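Local atomic coordinates of ATP-dependent RNA helicase HrpB (Escherichia coli, PDB entry 6EUD), a protein that hydrolyses ATP to ADP and phosphate as a DExH-box NTPase of the RNA helicase class and binds single-stranded RNA. Residues I445-G458 and D548-D560. Sequence-based numbering, arbitrary orientation.
Sequences ILEEPPRMGNSDLG and DARILLALLVDID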
ATOM      1  N   ILE A 445     -24.072  -1.687   9.412  1.00 29.85           N
ATOM      2  CA  ILE A 445     -24.390  -1.780   7.993  1.00 34.02           C
ATOM      3  C   ILE A 445     -23.147  -1.772   7.096  1.00 37.71           C
ATOM      4  O   ILE A 445     -22.989  -2.649   6.246  1.00 35.14           O
ATOM      5  CB  ILE A 445     -25.312  -0.629   7.557  1.00 33.03           C
ATOM      6  CG1 ILE A 445     -26.646  -0.754   8.282  1.00 26.60           C
ATOM      7  CG2 ILE A 445     -25.516  -0.662   6.037  1.00 27.23           C
ATOM      8  CD1 ILE A 445     -27.577   0.377   8.009  1.00 38.25           C
ATOM      9  N   LEU A 446     -22.274  -0.780   7.265  1.00 39.59           N
ATOM     10  CA  LEU A 446     -21.073  -0.683   6.419  1.00 34.79           C
ATOM     11  C   LEU A 446     -20.113  -1.883   6.582  1.00 35.80           C
ATOM     12  O   LEU A 446     -19.406  -2.242   5.646  1.00 38.62           O
ATOM     13  CB  LEU A 446     -20.351   0.647   6.697  1.00 28.11           C
ATOM     14  CG  LEU A 446     -21.187   1.856   6.251  1.00 27.64           C
ATOM     15  CD1 LEU A 446     -20.558   3.207   6.615  1.00 29.05           C
ATOM     16  CD2 LEU A 446     -21.437   1.791   4.751  1.00 27.22           C
ATOM     17  N   GLU A 447     -20.109  -2.513   7.759  1.00 40.35           N
ATOM     18  CA  GLU A 447     -19.351  -3.753   8.002  1.00 41.19           C
ATOM     19  C   GLU A 447     -19.938  -4.994   7.307  1.00 45.62           C
ATOM     20  O   GLU A 447     -19.210  -5.913   6.932  1.00 43.28           O
ATOM     21  CB  GLU A 447     -19.269  -4.037   9.510  1.00 37.53           C
ATOM     22  CG  GLU A 447     -18.308  -3.164  10.260  1.00 38.84           C
ATOM     23  CD  GLU A 447     -18.274  -3.437  11.768  1.00 45.77           C
ATOM     24  OE1 GLU A 447     -19.010  -4.324  12.296  1.00 44.09           O
ATOM     25  OE2 GLU A 447     -17.476  -2.745  12.432  1.00 46.18           O
ATOM     26  N   GLU A 448     -21.265  -5.039   7.202  1.00 50.24           N
ATOM     27  CA  GLU A 448     -21.971  -6.164   6.589  1.00 49.25           C
ATOM     28  C   GLU A 448     -23.082  -5.614   5.720  1.00 41.26           C
ATOM     29  O   GLU A 448     -24.249  -5.647   6.111  1.00 38.98           O
ATOM     30  CB  GLU A 448     -22.531  -7.114   7.648  1.00 59.21           C
ATOM     31  CG  GLU A 448     -22.343  -8.571   7.289  1.00 77.54           C
ATOM     32  CD  GLU A 448     -20.883  -8.988   7.317  1.00 95.24           C
ATOM     33  OE1 GLU A 448     -20.204  -8.694   8.325  1.00103.86           O
ATOM     34  OE2 GLU A 448     -20.410  -9.587   6.324  1.00104.40           O
ATOM     35  N   PRO A 449     -22.708  -5.072   4.547  1.00 39.53           N
ATOM     36  CA  PRO A 449     -23.623  -4.386   3.623  1.00 38.93           C
ATOM     37  C   PRO A 449     -24.771  -5.286   3.182  1.00 40.67           C
ATOM     38  O   PRO A 449     -24.591  -6.499   3.122  1.00 38.00           O
ATOM     39  CB  PRO A 449     -22.717  -4.032   2.423  1.00 38.70           C
ATOM     40  CG  PRO A 449     -21.318  -4.055   2.976  1.00 36.41           C
ATOM     41  CD  PRO A 449     -21.328  -5.130   4.022  1.00 33.58           C
ATOM     42  N   PRO A 450     -25.932  -4.697   2.858  1.00 45.97           N
ATOM     43  CA  PRO A 450     -27.047  -5.453   2.283  1.00 51.08           C
ATOM     44  C   PRO A 450     -26.578  -6.213   1.052  1.00 56.95           C
ATOM     45  O   PRO A 450     -25.610  -5.792   0.398  1.00 53.09           O
ATOM     46  CB  PRO A 450     -28.051  -4.368   1.883  1.00 49.65           C
ATOM     47  CG  PRO A 450     -27.650  -3.165   2.606  1.00 45.45           C
ATOM     48  CD  PRO A 450     -26.175  -3.247   2.818  1.00 43.15           C
ATOM     49  N   ARG A 451     -27.242  -7.314   0.728  1.00 63.80           N
ATOM     50  CA  ARG A 451     -26.834  -8.084  -0.433  1.00 66.12           C
ATOM     51  C   ARG A 451     -27.861  -8.022  -1.558  1.00 68.75           C
ATOM     52  O   ARG A 451     -27.837  -8.841  -2.464  1.00 68.98           O
ATOM     53  CB  ARG A 451     -26.549  -9.522  -0.034  1.00 68.15           C
ATOM     54  CG  ARG A 451     -25.207  -9.687   0.656  1.00 73.60           C
ATOM     55  CD  ARG A 451     -24.937 -11.139   0.960  1.00 83.89           C
ATOM     56  NE  ARG A 451     -25.897 -11.661   1.927  1.00 93.67           N
ATOM     57  CZ  ARG A 451     -26.024 -12.947   2.234  1.00 98.99           C
ATOM     58  NH1 ARG A 451     -25.257 -13.854   1.636  1.00100.07           N
ATOM     59  NH2 ARG A 451     -26.922 -13.328   3.134  1.00101.58           N
ATOM     60  N   MET A 452     -28.757  -7.043  -1.497  1.00 75.52           N
ATOM     61  CA  MET A 452     -29.564  -6.679  -2.657  1.00 82.30           C
ATOM     62  C   MET A 452     -28.853  -5.548  -3.405  1.00 91.62           C
ATOM     63  O   MET A 452     -27.769  -5.106  -3.003  1.00 95.97           O
ATOM     64  CB  MET A 452     -30.974  -6.253  -2.246  1.00 81.77           C
ATOM     65  CG  MET A 452     -31.770  -7.284  -1.450  1.00 79.53           C
ATOM     66  SD  MET A 452     -31.908  -8.929  -2.199  1.00 75.27           S
ATOM     67  CE  MET A 452     -32.538  -8.554  -3.839  1.00 70.16           C
ATOM     68  N   GLY A 453     -29.449  -5.074  -4.492  1.00 97.30           N
ATOM     69  CA  GLY A 453     -28.804  -4.048  -5.293  1.00 97.53           C
ATOM     70  C   GLY A 453     -29.308  -2.649  -5.011  1.00 97.83           C
ATOM     71  O   GLY A 453     -29.572  -1.886  -5.942  1.00107.55           O
ATOM     72  N   ASN A 454     -29.440  -2.306  -3.731  1.00 84.48           N
ATOM     73  CA  ASN A 454     -29.985  -1.006  -3.351  1.00 73.03           C
ATOM     74  C   ASN A 454     -28.906  -0.045  -2.851  1.00 62.65           C
ATOM     75  O   ASN A 454     -28.118  -0.373  -1.958  1.00 58.90           O
ATOM     76  CB  ASN A 454     -31.068  -1.173  -2.295  1.00 70.84           C
ATOM     77  CG  ASN A 454     -31.997   0.012  -2.234  1.00 76.16           C
ATOM     78  OD1 ASN A 454     -31.644   1.121  -2.645  1.00 78.59           O
ATOM     79  ND2 ASN A 454     -33.192  -0.206  -1.701  1.00 80.01           N
ATOM     80  N   SER A 455     -28.880   1.150  -3.429  1.00 56.18           N
ATOM     81  CA  SER A 455     -27.753   2.050  -3.214  1.00 53.99           C
ATOM     82  C   SER A 455     -27.989   3.043  -2.082  1.00 50.22           C
ATOM     83  O   SER A 455     -27.028   3.612  -1.554  1.00 51.55           O
ATOM     84  CB  SER A 455     -27.420   2.820  -4.497  1.00 52.57           C
ATOM     85  OG  SER A 455     -28.396   3.816  -4.748  1.00 56.61           O
ATOM     86  N   ASP A 456     -29.252   3.270  -1.724  1.00 43.98           N
ATOM     87  CA  ASP A 456     -29.567   4.210  -0.657  1.00 45.41           C
ATOM     88  C   ASP A 456     -29.235   3.633   0.736  1.00 50.22           C
ATOM     89  O   ASP A 456     -29.797   2.617   1.164  1.00 53.33           O
ATOM     90  CB  ASP A 456     -31.034   4.633  -0.744  1.00 44.31           C
ATOM     91  CG  ASP A 456     -31.379   5.741   0.227  1.00 55.13           C
ATOM     92  OD1 ASP A 456     -30.440   6.317   0.831  1.00 63.69           O
ATOM     93  OD2 ASP A 456     -32.582   6.069   0.370  1.00 58.20           O
ATOM     94  N   LEU A 457     -28.301   4.287   1.425  1.00 49.79           N
ATOM     95  CA  LEU A 457     -27.906   3.893   2.781  1.00 45.41           C
ATOM     96  C   LEU A 457     -29.035   4.179   3.788  1.00 44.69           C
ATOM     97  O   LEU A 457     -29.132   3.535   4.834  1.00 45.36           O
ATOM     98  CB  LEU A 457     -26.627   4.619   3.192  1.00 41.12           C
ATOM     99  CG  LEU A 457     -26.158   4.448   4.637  1.00 41.08           C
ATOM    100  CD1 LEU A 457     -25.705   3.020   4.927  1.00 37.43           C
ATOM    101  CD2 LEU A 457     -25.070   5.448   4.970  1.00 43.34           C
ATOM    102  N   GLY A 458     -29.895   5.134   3.455  1.00 43.52           N
ATOM    103  CA  GLY A 458     -31.054   5.439   4.274  1.00 40.09           C
ATOM    104  C   GLY A 458     -32.074   4.315   4.255  1.00 43.43           C
ATOM    105  O   GLY A 458     -32.846   4.134   5.195  1.00 48.80           O
ATOM    106  N   ASP A 548     -11.786   5.626 -10.991  1.00 90.09           N
ATOM    107  CA  ASP A 548     -13.232   5.615 -11.163  1.00 89.24           C
ATOM    108  C   ASP A 548     -13.821   4.440 -10.410  1.00 79.08           C
ATOM    109  O   ASP A 548     -13.284   3.332 -10.456  1.00 82.90           O
ATOM    110  CB  ASP A 548     -13.615   5.541 -12.642  1.00102.52           C
ATOM    111  CG  ASP A 548     -13.674   6.903 -13.293  1.00113.56           C
ATOM    112  OD1 ASP A 548     -14.795   7.431 -13.443  1.00123.86           O
ATOM    113  OD2 ASP A 548     -12.609   7.454 -13.648  1.00116.86           O
ATOM    114  N   ALA A 549     -14.932   4.680  -9.727  1.00 67.82           N
ATOM    115  CA  ALA A 549     -15.544   3.657  -8.891  1.00 58.55           C
ATOM    116  C   ALA A 549     -17.065   3.683  -8.980  1.00 51.83           C
ATOM    117  O   ALA A 549     -17.663   4.721  -9.271  1.00 53.39           O
ATOM    118  CB  ALA A 549     -15.101   3.834  -7.447  1.00 58.14           C
ATOM    119  N   ARG A 550     -17.689   2.533  -8.741  1.00 43.32           N
ATOM    120  CA  ARG A 550     -19.136   2.471  -8.661  1.00 51.07           C
ATOM    121  C   ARG A 550     -19.600   2.764  -7.226  1.00 56.41           C
ATOM    122  O   ARG A 550     -18.966   2.360  -6.247  1.00 54.82           O
ATOM    123  CB  ARG A 550     -19.645   1.103  -9.121  1.00 56.07           C
ATOM    124  CG  ARG A 550     -21.139   1.065  -9.356  1.00 64.10           C
ATOM    125  CD  ARG A 550     -21.560  -0.229 -10.031  1.00 74.34           C
ATOM    126  NE  ARG A 550     -21.541  -1.357  -9.107  1.00 82.47           N
ATOM    127  CZ  ARG A 550     -22.419  -2.355  -9.138  1.00 88.27           C
ATOM    128  NH1 ARG A 550     -23.377  -2.368 -10.057  1.00 92.25           N
ATOM    129  NH2 ARG A 550     -22.337  -3.345  -8.256  1.00 88.71           N
ATOM    130  N   ILE A 551     -20.709   3.476  -7.106  1.00 61.08           N
ATOM    131  CA  ILE A 551     -21.274   3.781  -5.804  1.00 55.97           C
ATOM    132  C   ILE A 551     -22.192   2.647  -5.371  1.00 56.73           C
ATOM    133  O   ILE A 551     -23.149   2.333  -6.066  1.00 60.36           O
ATOM    134  CB  ILE A 551     -22.027   5.121  -5.842  1.00 50.70           C
ATOM    135  CG1 ILE A 551     -21.039   6.256  -6.138  1.00 45.00           C
ATOM    136  CG2 ILE A 551     -22.754   5.371  -4.538  1.00 49.11           C
ATOM    137  CD1 ILE A 551     -21.704   7.589  -6.406  1.00 46.04           C
ATOM    138  N   LEU A 552     -21.881   2.027  -4.230  1.00 54.54           N
ATOM    139  CA  LEU A 552     -22.629   0.862  -3.754  1.00 50.85           C
ATOM    140  C   LEU A 552     -23.630   1.246  -2.672  1.00 50.68           C
ATOM    141  O   LEU A 552     -24.776   0.796  -2.701  1.00 51.80           O
ATOM    142  CB  LEU A 552     -21.677  -0.211  -3.226  1.00 48.85           C
ATOM    143  CG  LEU A 552     -20.612  -0.785  -4.163  1.00 49.43           C
ATOM    144  CD1 LEU A 552     -19.781  -1.792  -3.408  1.00 45.79           C
ATOM    145  CD2 LEU A 552     -21.245  -1.430  -5.409  1.00 47.48           C
ATOM    146  N   LEU A 553     -23.186   2.061  -1.710  1.00 51.70           N
ATOM    147  CA  LEU A 553     -24.063   2.604  -0.668  1.00 52.17           C
ATOM    148  C   LEU A 553     -23.809   4.089  -0.501  1.00 50.90           C
ATOM    149  O   LEU A 553     -22.662   4.519  -0.317  1.00 50.98           O
ATOM    150  CB  LEU A 553     -23.855   1.892   0.671  1.00 51.65           C
ATOM    151  CG  LEU A 553     -24.594   0.577   0.893  1.00 53.43           C
ATOM    152  CD1 LEU A 553     -24.264   0.053   2.286  1.00 50.48           C
ATOM    153  CD2 LEU A 553     -26.088   0.751   0.691  1.00 48.45           C
ATOM    154  N   ALA A 554     -24.871   4.883  -0.567  1.00 45.40           N
ATOM    155  CA  ALA A 554     -24.711   6.332  -0.457  1.00 44.77           C
ATOM    156  C   ALA A 554     -25.905   6.962   0.222  1.00 45.85           C
ATOM    157  O   ALA A 554     -26.996   6.374   0.292  1.00 47.20           O
ATOM    158  CB  ALA A 554     -24.497   6.965  -1.823  1.00 44.65           C
ATOM    159  N   LEU A 555     -25.680   8.172   0.710  1.00 45.37           N
ATOM    160  CA  LEU A 555     -26.713   8.938   1.386  1.00 49.95           C
ATOM    161  C   LEU A 555     -26.853  10.273   0.677  1.00 46.71           C
ATOM    162  O   LEU A 555     -25.844  10.868   0.258  1.00 45.56           O
ATOM    163  CB  LEU A 555     -26.366   9.141   2.868  1.00 50.35           C
ATOM    164  CG  LEU A 555     -27.537   9.651   3.715  1.00 56.45           C
ATOM    165  CD1 LEU A 555     -28.489   8.504   4.050  1.00 48.75           C
ATOM    166  CD2 LEU A 555     -27.053  10.373   4.968  1.00 55.99           C
ATOM    167  N   LEU A 556     -28.092  10.730   0.518  1.00 48.31           N
ATOM    168  CA  LEU A 556     -28.335  12.027  -0.089  1.00 57.72           C
ATOM    169  C   LEU A 556     -28.252  13.089   0.984  1.00 56.12           C
ATOM    170  O   LEU A 556     -28.735  12.906   2.099  1.00 54.69           O
ATOM    171  CB  LEU A 556     -29.687  12.074  -0.809  1.00 59.46           C
ATOM    172  CG  LEU A 556     -30.991  12.225  -0.032  1.00 64.16           C
ATOM    173  CD1 LEU A 556     -31.378  13.685   0.135  1.00 64.18           C
ATOM    174  CD2 LEU A 556     -32.112  11.461  -0.746  1.00 70.45           C
ATOM    175  N   VAL A 557     -27.606  14.194   0.644  1.00 57.24           N
ATOM    176  CA  VAL A 557     -27.414  15.294   1.568  1.00 57.35           C
ATOM    177  C   VAL A 557     -27.800  16.605   0.905  1.00 63.78           C
ATOM    178  O   VAL A 557     -27.540  16.821  -0.280  1.00 67.90           O
ATOM    179  CB  VAL A 557     -25.958  15.377   2.056  1.00 54.76           C
ATOM    180  CG1 VAL A 557     -25.596  14.134   2.846  1.00 54.50           C
ATOM    181  CG2 VAL A 557     -25.015  15.542   0.892  1.00 45.58           C
ATOM    182  N   ASP A 558     -28.456  17.470   1.661  1.00 66.31           N
ATOM    183  CA  ASP A 558     -28.606  18.848   1.241  1.00 68.41           C
ATOM    184  C   ASP A 558     -27.293  19.540   1.596  1.00 65.17           C
ATOM    185  O   ASP A 558     -26.936  19.655   2.771  1.00 66.21           O
ATOM    186  CB  ASP A 558     -29.813  19.499   1.918  1.00 75.30           C
ATOM    187  CG  ASP A 558     -30.067  20.907   1.425  1.00 80.35           C
ATOM    188  OD1 ASP A 558     -31.012  21.102   0.625  1.00 86.97           O
ATOM    189  OD2 ASP A 558     -29.325  21.820   1.840  1.00 77.91           O
ATOM    190  N   ILE A 559     -26.556  19.968   0.579  1.00 59.92           N
ATOM    191  CA  ILE A 559     -25.190  20.412   0.795  1.00 59.41           C
ATOM    192  C   ILE A 559     -25.149  21.671   1.635  1.00 59.29           C
ATOM    193  O   ILE A 559     -24.192  21.892   2.376  1.00 57.16           O
ATOM    194  CB  ILE A 559     -24.441  20.650  -0.551  1.00 64.31           C
ATOM    195  CG1 ILE A 559     -22.943  20.864  -0.314  1.00 57.74           C
ATOM    196  CG2 ILE A 559     -25.068  21.804  -1.345  1.00 67.27           C
ATOM    197  CD1 ILE A 559     -22.271  19.739   0.419  1.00 54.54           C
ATOM    198  N   ASP A 560     -26.199  22.480   1.539  1.00 64.71           N
ATOM    199  CA  ASP A 560     -26.269  23.737   2.276  1.00 71.43           C
ATOM    200  C   ASP A 560     -26.384  23.488   3.779  1.00 71.70           C
ATOM    201  O   ASP A 560     -25.751  24.182   4.582  1.00 71.15           O
ATOM    202  CB  ASP A 560     -27.444  24.577   1.775  1.00 80.31           C
ATOM    203  CG  ASP A 560     -27.287  24.984   0.321  1.00 85.56           C
ATOM    204  OD1 ASP A 560     -26.416  25.838   0.030  1.00 87.92           O
ATOM    205  OD2 ASP A 560     -28.021  24.437  -0.530  1.00 85.89           O
TER
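Ala554 is gripped through both of its backbone polar atoms by residues 455-457, in a single beta bridge centred on Asp456. Its N-H donates to Ser455 O (2.7 Å), and its own O accepts from Leu457 N (2.7 Å). CA-H...O contacts extend the pairing, with Ser455 CA 3.3 Å from Leu552 O, and Ser455 OG is hydrogen-bonded to Asp527 OD2. The apolar part centres on Leu553, whose CG stands anti to its carbonyl carbon (chi1 -83°), which carries both methyls toward the loop of 445-458. Its CD1 touches CD of the Pro450 ring at 3.9 Å and also meets Ile445 CG2, Leu446 CD2 and Leu457 CD1; CD2 lies against Asn454 O at 3.5 Å. Leu555 CD1 packs at Gly458 N (3.7 Å), and Leu555 and Leu457 both reach Leu495 of helix 491-498. Asp456 N-caps helix 457-462: OD1 accepts from Gly458 N (2.9 Å), which approaches from above the carboxylate plane. An alanine here would remove that carboxylate and is likely to leave Gly458 N without its capping acceptor, loosening the helix start beside the bridge. The contact, away from the predicted ATP site, is a structural junction of helical and beta parts: two backbone bonds fix the register between the loop joining helices 433-447 and 457-462 and the chain turning its corner at Leu553, while that leucine supplies most of the apolar contact.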